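Long-range contacts in probable ABC transporter phosphite binding protein PhnD1 (Prochlorococcus marinus str. MIT 9301, PDB 5LQ5), which binds inorganic phosphite strongly, and phosphate and methylphosphonate only very weakly, probably as the solute-binding component of an ABC transporter: residues 110-115 with 140-145; 117-122 with 170-175; 164-169 with 191-196. One frame throughout, in Å; residues are numbered along the deposited sequence. Where two conformers were deposited one is given.

Overall arrangement
All three contacts lie in one lobe of the periplasmic binding protein fold, built round a mixed sheet. Contact 2 is the buried one: two neighbouring parallel strands, joined by backbone bonds and aromatic packing, with a salt bridge near one end. Contacts 1 and 3 are only partly buried, each with apolar packing and one cross-contact hydrogen bond. Contact 1 joins the loop before strand 119-121 to the end of helix 127-139; contact 3 joins the end of helix 158-167 to the turn where strand 194-199 begins. Contact 1 touches contact 2 through L114 on F119 and A172, and through I144 on F121. Contact 3 meets it through R118 and G168.

Contact 1 (110-115 with 140-145); sequences GLKKLK and AGVEIK
V142 presses its CG2 methyl against the backbone of the 3-10 segment 110-114, just after the Schellman motif that ends helix 127-139. G141 makes that ending, with a positive phi of 81° that turns the chain away from the helix axis and brings V142 round to the 3-10 turns. Because V142 CG1 is anti to the backbone N (chi1 -174°), CG2 lies beside that N and becomes the branch that does the touching. It sits 3.6 Å from the carbonyl O of L111 and 3.7 Å from K112 CA, so it meets main chain more closely than side chain.

The stems of two lysines, three residues apart on the 3-10 segment, come up to the same methyl and then part. K115 is extended beyond CG; its CG stays 4.2 Å from V142 CG2, and the chain then runs outward until CE passes G141 O at 3.8 Å. K112 takes a different course. Its chain bends at the third and fourth torsions and curls round the carbonyl of A140, with CG 3.5 Å from A140 O, though its hold on the exposed side is probably loose.

On the inner side the meeting is apolar. L111 CB meets A140 CB at 3.8 Å, methylene against methyl, while the rest of the leucine packs on F94, F197 and W198 of the sheet. V142 likewise reaches L137 of the helix and F147. The corner thus joins the loop before strand 119-121 to the C-terminal end of helix 127-139. Its one cross-contact hydrogen bond, as modelled in a poorly ordered side chain, is K112 NZ to A140 O, 3.2 Å long, lying in the carbonyl plane on a lone pair with a C=O...N angle of 142°.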
loop_
_atom_site.group_PDB
_atom_site.type_symbol
_atom_site.label_atom_id
_atom_site.label_comp_id
_atom_site.label_asym_id
_atom_site.label_seq_id
_atom_site.Cartn_x
_atom_site.Cartn_y
_atom_site.Cartn_z
ATOM N N GLY A 110 6.966 23.095 7.939
ATOM C CA GLY A 110 5.867 23.706 7.165
ATOM C C GLY A 110 4.525 22.986 7.291
ATOM O O GLY A 110 3.457 23.525 6.966
ATOM N N LEU A 111 4.564 21.740 7.748
ATOM C CA LEU A 111 3.309 20.999 7.997
ATOM C C LEU A 111 2.412 21.668 9.044
ATOM O O LEU A 111 1.229 21.404 9.085
ATOM C CB LEU A 111 3.585 19.547 8.423
ATOM C CG LEU A 111 4.155 18.629 7.354
ATOM C CD1 LEU A 111 4.466 17.272 8.011
ATOM C CD2 LEU A 111 3.233 18.462 6.164
ATOM N N LYS A 112 2.973 22.549 9.877
ATOM C CA LYS A 112 2.174 23.412 10.772
ATOM C C LYS A 112 1.086 24.211 10.057
ATOM O O LYS A 112 0.065 24.571 10.672
ATOM C CB LYS A 112 3.075 24.377 11.587
ATOM C CG LYS A 112 3.497 23.822 12.936
ATOM C CD LYS A 112 4.623 24.627 13.572
ATOM C CE LYS A 112 4.491 24.714 15.089
ATOM N NZ LYS A 112 4.179 23.424 15.769
ATOM N N LYS A 113 1.297 24.490 8.774
ATOM C CA LYS A 113 0.288 25.208 7.946
ATOM C C LYS A 113 -1.013 24.385 7.747
ATOM O O LYS A 113 -2.033 24.891 7.312
ATOM C CB LYS A 113 0.878 25.635 6.596
ATOM C CG LYS A 113 1.965 26.707 6.714
ATOM C CD LYS A 113 2.624 26.997 5.382
ATOM C CE LYS A 113 3.990 27.658 5.517
ATOM N NZ LYS A 113 4.622 27.947 4.190
ATOM N N LEU A 114 -0.978 23.105 8.116
ATOM C CA LEU A 114 -2.184 22.257 8.011
ATOM C C LEU A 114 -3.105 22.274 9.215
ATOM O O LEU A 114 -4.218 21.716 9.199
ATOM C CB LEU A 114 -1.796 20.837 7.620
ATOM C CG LEU A 114 -1.011 20.732 6.306
ATOM C CD1 LEU A 114 -0.634 19.289 6.028
ATOM C CD2 LEU A 114 -1.760 21.301 5.102
ATOM N N LYS A 115 -2.650 22.908 10.280
ATOM C CA LYS A 115 -3.482 23.063 11.477
ATOM C C LYS A 115 -4.772 23.843 11.142
ATOM O O LYS A 115 -4.762 24.739 10.301
ATOM C CB LYS A 115 -2.701 23.772 12.581
ATOM C CG LYS A 115 -1.560 22.971 13.184
ATOM C CD LYS A 115 -0.988 23.741 14.372
ATOM C CE LYS A 115 -0.139 22.898 15.296
ATOM N NZ LYS A 115 0.028 23.623 16.579
ATOM N N ALA A 140 6.613 17.603 13.161
ATOM C CA ALA A 140 6.325 19.071 12.970
ATOM C C ALA A 140 5.485 19.750 14.088
ATOM O O ALA A 140 5.165 20.944 13.995
ATOM C CB ALA A 140 5.622 19.276 11.641
ATOM N N GLY A 141 5.120 18.995 15.115
ATOM C CA GLY A 141 4.253 19.486 16.195
ATOM C C GLY A 141 2.773 19.498 15.904
ATOM O O GLY A 141 2.013 20.129 16.645
ATOM N N VAL A 142 2.377 18.789 14.833
ATOM C CA VAL A 142 0.967 18.678 14.434
ATOM C C VAL A 142 0.429 17.319 14.907
ATOM O O VAL A 142 0.996 16.260 14.564
ATOM C CB VAL A 142 0.732 18.857 12.915
ATOM C CG1 VAL A 142 -0.758 18.879 12.605
ATOM C CG2 VAL A 142 1.433 20.124 12.409
ATOM N N GLU A 143 -0.681 17.372 15.645
ATOM C CA GLU A 143 -1.412 16.183 16.114
ATOM C C GLU A 143 -2.808 16.227 15.516
ATOM O O GLU A 143 -3.319 17.299 15.114
ATOM C CB GLU A 143 -1.497 16.133 17.647
ATOM C CG GLU A 143 -0.129 16.034 18.314
ATOM C CD GLU A 143 -0.195 15.952 19.823
ATOM O OE1 GLU A 143 -0.819 15.007 20.349
ATOM O OE2 GLU A 143 0.405 16.818 20.483
ATOM N N ILE A 144 -3.458 15.074 15.484
ATOM C CA ILE A 144 -4.839 14.979 14.955
ATOM C C ILE A 144 -5.817 15.993 15.592
ATOM O O ILE A 144 -6.668 16.588 14.906
ATOM C CB ILE A 144 -5.380 13.528 15.051
ATOM C CG1 ILE A 144 -4.598 12.668 14.065
ATOM C CG2 ILE A 144 -6.875 13.463 14.763
ATOM C CD1 ILE A 144 -4.835 11.175 14.198
ATOM N N LYS A 145 -5.687 16.204 16.891
ATOM C CA LYS A 145 -6.548 17.158 17.587
ATOM C C LYS A 145 -6.452 18.619 17.082
ATOM O O LYS A 145 -7.307 19.430 17.372
ATOM C CB LYS A 145 -6.269 17.127 19.080
ATOM C CG LYS A 145 -4.891 17.672 19.434
ATOM C CD LYS A 145 -4.691 17.638 20.926
ATOM C CE LYS A 145 -3.389 18.321 21.261
ATOM N NZ LYS A 145 -2.965 17.866 22.615
#

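Contact 2 (117-122 with 170-175); sequences LRFTFG and FDAGAL
In the conformer given here, R118 holds D171 side-on: NH2 gives a bond to OD1 of D171 (2.9 Å) and NE gives a second to OD2. The side chain has a second position, so this fork may not be permanent. Both acceptors lie in the guanidinium plane, yet the carboxylate is turned 56° against it. OD2 also accepts the backbone N of R118 at 2.9 Å, from the same face as NE. The carbonyl O of R118 is shared by the N atoms of D171 and A172.

T120 lays its CB over the centre of the F170 ring, 3.7 Å from the centroid, a CH-pi contact. Strands 119-121 and 172-176 are neighbouring parallel strands in the sheet of one lobe of the periplasmic binding protein fold, with T120 N bonded to A172 O at 3.0 Å. On the face opposite T120, F119 has CG anti to its backbone N (chi1 -176°), which sends the ring across to the other strand: CE1 lies 3.6 Å from G173 CA. F147 stacks on that ring, and helix 158-167 covers F170 through L164. Past G122 come S126, T127 and S128, which line the phosphite pocket.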
loop_
_atom_site.group_PDB
_atom_site.type_symbol
_atom_site.label_atom_id
_atom_site.label_comp_id
_atom_site.label_asym_id
_atom_site.label_seq_id
_atom_site.Cartn_x
_atom_site.Cartn_y
_atom_site.Cartn_z
ATOM N N LEU A 117 -7.255 22.901 9.480
ATOM C CA LEU A 117 -7.829 22.518 8.189
ATOM C C LEU A 117 -8.544 21.196 8.367
ATOM O O LEU A 117 -8.286 20.452 9.330
ATOM C CB LEU A 117 -6.765 22.388 7.104
ATOM C CG LEU A 117 -6.013 23.667 6.717
ATOM C CD1 LEU A 117 -5.015 23.347 5.608
ATOM C CD2 LEU A 117 -6.969 24.756 6.263
ATOM N N ARG A 118 -9.431 20.901 7.429
ATOM C CA ARG A 118 -10.081 19.595 7.342
ATOM C C ARG A 118 -9.114 18.633 6.635
ATOM O O ARG A 118 -8.746 18.852 5.472
ATOM C CB ARG A 118 -11.401 19.698 6.593
ATOM C CG ARG A 118 -12.430 20.584 7.281
ATOM C CD ARG A 118 -13.606 20.885 6.361
ATOM N NE ARG A 118 -13.107 21.424 5.101
ATOM C CZ ARG A 118 -13.762 21.379 3.950
ATOM N NH1 ARG A 118 -14.949 20.846 3.897
ATOM N NH2 ARG A 118 -13.217 21.855 2.855
ATOM N N PHE A 119 -8.655 17.612 7.348
ATOM C CA PHE A 119 -7.551 16.743 6.872
ATOM C C PHE A 119 -8.030 15.294 6.846
ATOM O O PHE A 119 -8.692 14.828 7.777
ATOM C CB PHE A 119 -6.309 16.857 7.778
ATOM C CG PHE A 119 -5.143 16.083 7.281
ATOM C CD1 PHE A 119 -4.248 16.659 6.398
ATOM C CD2 PHE A 119 -4.994 14.749 7.597
ATOM C CE1 PHE A 119 -3.181 15.934 5.873
ATOM C CE2 PHE A 119 -3.934 14.018 7.100
ATOM C CZ PHE A 119 -3.042 14.594 6.220
ATOM N N THR A 120 -7.711 14.595 5.759
ATOM C CA THR A 120 -7.977 13.141 5.673
ATOM C C THR A 120 -6.694 12.335 5.377
ATOM O O THR A 120 -5.897 12.669 4.509
ATOM C CB THR A 120 -9.067 12.775 4.666
ATOM O OG1 THR A 120 -9.426 11.387 4.818
ATOM C CG2 THR A 120 -8.670 13.047 3.214
ATOM N N PHE A 121 -6.541 11.264 6.118
ATOM C CA PHE A 121 -5.636 10.202 5.821
ATOM C C PHE A 121 -6.324 9.195 4.896
ATOM O O PHE A 121 -7.520 9.293 4.581
ATOM C CB PHE A 121 -5.287 9.453 7.113
ATOM C CG PHE A 121 -4.494 10.255 8.123
ATOM C CD1 PHE A 121 -3.160 10.562 7.915
ATOM C CD2 PHE A 121 -5.084 10.681 9.281
ATOM C CE1 PHE A 121 -2.442 11.236 8.871
ATOM C CE2 PHE A 121 -4.376 11.384 10.218
ATOM C CZ PHE A 121 -3.072 11.661 10.012
ATOM N N GLY A 122 -5.558 8.229 4.450
ATOM C CA GLY A 122 -6.086 7.017 3.836
ATOM C C GLY A 122 -6.630 6.037 4.877
ATOM O O GLY A 122 -7.143 6.442 5.912
ATOM N N PHE A 170 -12.575 17.612 1.951
ATOM C CA PHE A 170 -11.453 17.905 2.828
ATOM C C PHE A 170 -10.555 18.925 2.153
ATOM O O PHE A 170 -10.547 19.063 0.933
ATOM C CB PHE A 170 -10.665 16.650 3.172
ATOM C CG PHE A 170 -11.391 15.729 4.130
ATOM C CD1 PHE A 170 -11.134 15.756 5.483
ATOM C CD2 PHE A 170 -12.359 14.871 3.661
ATOM C CE1 PHE A 170 -11.805 14.932 6.351
ATOM C CE2 PHE A 170 -13.046 14.031 4.521
ATOM C CZ PHE A 170 -12.751 14.063 5.865
ATOM N N ASP A 171 -9.814 19.647 2.963
ATOM C CA ASP A 171 -8.861 20.649 2.468
ATOM C C ASP A 171 -7.491 20.084 2.058
ATOM O O ASP A 171 -6.778 20.664 1.229
ATOM C CB ASP A 171 -8.622 21.702 3.557
ATOM C CG ASP A 171 -9.862 22.442 3.933
ATOM O OD1 ASP A 171 -10.560 22.916 3.006
ATOM O OD2 ASP A 171 -10.134 22.572 5.149
ATOM N N ALA A 172 -7.106 18.985 2.703
ATOM C CA ALA A 172 -5.774 18.425 2.588
ATOM C C ALA A 172 -5.818 16.954 2.910
ATOM O O ALA A 172 -6.709 16.511 3.625
ATOM C CB ALA A 172 -4.791 19.115 3.532
ATOM N N GLY A 173 -4.820 16.226 2.422
ATOM C CA GLY A 173 -4.661 14.812 2.743
ATOM C C GLY A 173 -3.279 14.287 2.406
ATOM O O GLY A 173 -2.424 15.035 1.918
ATOM N N ALA A 174 -3.034 13.032 2.733
ATOM C CA ALA A 174 -1.785 12.352 2.467
ATOM C C ALA A 174 -1.991 11.021 1.834
ATOM O O ALA A 174 -2.930 10.291 2.186
ATOM C CB ALA A 174 -0.967 12.200 3.741
ATOM N N LEU A 175 -1.088 10.670 0.928
ATOM C CA LEU A 175 -1.201 9.405 0.198
ATOM C C LEU A 175 0.118 8.924 -0.387
ATOM O O LEU A 175 1.104 9.651 -0.431
ATOM C CB LEU A 175 -2.272 9.477 -0.902
ATOM C CG LEU A 175 -1.940 10.410 -2.062
ATOM C CD1 LEU A 175 -2.495 9.793 -3.337
ATOM C CD2 LEU A 175 -2.493 11.803 -1.815
#

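Contact 3 (164-169 with 191-196); sequences LVNSGA and TSNLEL
N166 OD1 accepts the backbone N of N193 at 2.8 Å, with an N-H...O angle of 154°. The bond ties the last turn of helix 158-167, closed by a Schellman motif at G168, to the type I turn from T191 to L194, where edge strand 194-199 begins. N166 holds CG anti to its own N (chi1 -162°), which carries the amide out from the helix to the turn. The turn itself is closed by L194 N to T191 O, 3.1 Å. An alanine at N166 would take away this acceptor and is likely to leave N193 N without its mate, with the turn less firmly fixed to the helix.

Beside this bond, L194 packs back against the helix: its CG lies 3.7 Å from N166 OD1, and CD2 comes up to the backbone N of N166. W180 and I162 also touch this leucine. N97 ND2 bonds to V165 O, linking the helix end to strand 92-97 as well. V165 and L194 cross at about a right angle, and they come closer than usual for two methyl carbons, CG1 of V165 being 3.3 Å from CD2 of L194.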
loop_
_atom_site.group_PDB
_atom_site.type_symbol
_atom_site.label_atom_id
_atom_site.label_comp_id
_atom_site.label_asym_id
_atom_site.label_seq_id
_atom_site.Cartn_x
_atom_site.Cartn_y
_atom_site.Cartn_z
ATOM N N LEU A 164 -11.562 12.897 -2.262
ATOM C CA LEU A 164 -12.087 13.721 -1.172
ATOM C C LEU A 164 -11.474 15.117 -1.134
ATOM O O LEU A 164 -12.165 16.100 -0.898
ATOM C CB LEU A 164 -11.861 13.048 0.178
ATOM C CG LEU A 164 -12.765 11.862 0.508
ATOM C CD1 LEU A 164 -12.167 11.133 1.715
ATOM C CD2 LEU A 164 -14.225 12.255 0.749
ATOM N N VAL A 165 -10.160 15.203 -1.333
ATOM C CA VAL A 165 -9.514 16.514 -1.312
ATOM C C VAL A 165 -9.898 17.253 -2.618
ATOM O O VAL A 165 -10.194 18.444 -2.596
ATOM C CB VAL A 165 -8.008 16.443 -1.102
ATOM C CG1 VAL A 165 -7.416 17.840 -0.975
ATOM C CG2 VAL A 165 -7.650 15.648 0.151
ATOM N N ASN A 166 -9.935 16.522 -3.736
ATOM C CA ASN A 166 -10.304 17.121 -5.041
ATOM C C ASN A 166 -11.709 17.720 -5.063
ATOM O O ASN A 166 -11.935 18.758 -5.669
ATOM C CB ASN A 166 -10.211 16.118 -6.177
ATOM C CG ASN A 166 -10.157 16.807 -7.530
ATOM O OD1 ASN A 166 -9.241 17.584 -7.775
ATOM N ND2 ASN A 166 -11.148 16.558 -8.395
ATOM N N SER A 167 -12.640 17.089 -4.352
ATOM C CA SER A 167 -14.031 17.591 -4.307
ATOM C C SER A 167 -14.258 18.770 -3.365
ATOM O O SER A 167 -15.284 19.418 -3.394
ATOM C CB SER A 167 -14.999 16.483 -3.901
ATOM O OG SER A 167 -14.792 16.180 -2.525
ATOM N N GLY A 168 -13.307 18.980 -2.479
ATOM C CA GLY A 168 -13.414 19.976 -1.383
ATOM C C GLY A 168 -14.104 19.469 -0.123
ATOM O O GLY A 168 -14.389 20.252 0.802
ATOM N N ALA A 169 -14.357 18.158 -0.061
ATOM C CA ALA A 169 -14.868 17.550 1.185
ATOM C C ALA A 169 -13.851 17.691 2.324
ATOM O O ALA A 169 -14.220 17.786 3.492
ATOM C CB ALA A 169 -15.207 16.068 1.024
ATOM N N THR A 191 -7.731 15.084 -10.424
ATOM C CA THR A 191 -6.720 15.855 -9.714
ATOM C C THR A 191 -6.738 17.331 -10.055
ATOM O O THR A 191 -5.867 18.065 -9.630
ATOM C CB THR A 191 -5.330 15.251 -9.946
ATOM O OG1 THR A 191 -5.031 15.265 -11.347
ATOM C CG2 THR A 191 -5.277 13.785 -9.411
ATOM N N SER A 192 -7.777 17.742 -10.814
ATOM C CA SER A 192 -7.942 19.127 -11.311
ATOM C C SER A 192 -7.865 20.205 -10.253
ATOM O O SER A 192 -7.396 21.300 -10.506
ATOM C CB SER A 192 -9.289 19.296 -12.067
ATOM O OG SER A 192 -9.338 18.436 -13.177
ATOM N N ASN A 193 -8.337 19.896 -9.050
ATOM C CA ASN A 193 -8.387 20.904 -7.966
ATOM C C ASN A 193 -7.333 20.721 -6.908
ATOM O O ASN A 193 -7.385 21.384 -5.872
ATOM C CB ASN A 193 -9.741 20.927 -7.297
ATOM C CG ASN A 193 -10.873 21.068 -8.269
ATOM O OD1 ASN A 193 -11.823 20.270 -8.276
ATOM N ND2 ASN A 193 -10.795 22.074 -9.095
ATOM N N LEU A 194 -6.343 19.882 -7.215
ATOM C CA LEU A 194 -5.250 19.543 -6.296
ATOM C C LEU A 194 -3.883 20.004 -6.682
ATOM O O LEU A 194 -3.496 19.970 -7.862
ATOM C CB LEU A 194 -5.118 18.021 -6.153
ATOM C CG LEU A 194 -6.305 17.336 -5.531
ATOM C CD1 LEU A 194 -6.029 15.848 -5.355
ATOM C CD2 LEU A 194 -6.645 17.985 -4.203
ATOM N N GLU A 195 -3.133 20.337 -5.642
ATOM C CA GLU A 195 -1.729 20.740 -5.747
ATOM C C GLU A 195 -0.885 19.914 -4.782
ATOM O O GLU A 195 -1.302 19.635 -3.652
ATOM C CB GLU A 195 -1.534 22.223 -5.379
ATOM C CG GLU A 195 -2.098 23.224 -6.366
ATOM C CD GLU A 195 -1.154 23.568 -7.521
ATOM O OE1 GLU A 195 -0.202 22.807 -7.813
ATOM O OE2 GLU A 195 -1.365 24.630 -8.143
ATOM N N LEU A 196 0.305 19.543 -5.224
ATOM C CA LEU A 196 1.326 18.952 -4.339
ATOM C C LEU A 196 1.783 19.974 -3.311
ATOM O O LEU A 196 2.225 21.088 -3.664
ATOM C CB LEU A 196 2.525 18.399 -5.125
ATOM C CG LEU A 196 3.713 17.863 -4.316
ATOM C CD1 LEU A 196 3.318 16.545 -3.646
ATOM C CD2 LEU A 196 4.958 17.665 -5.167
#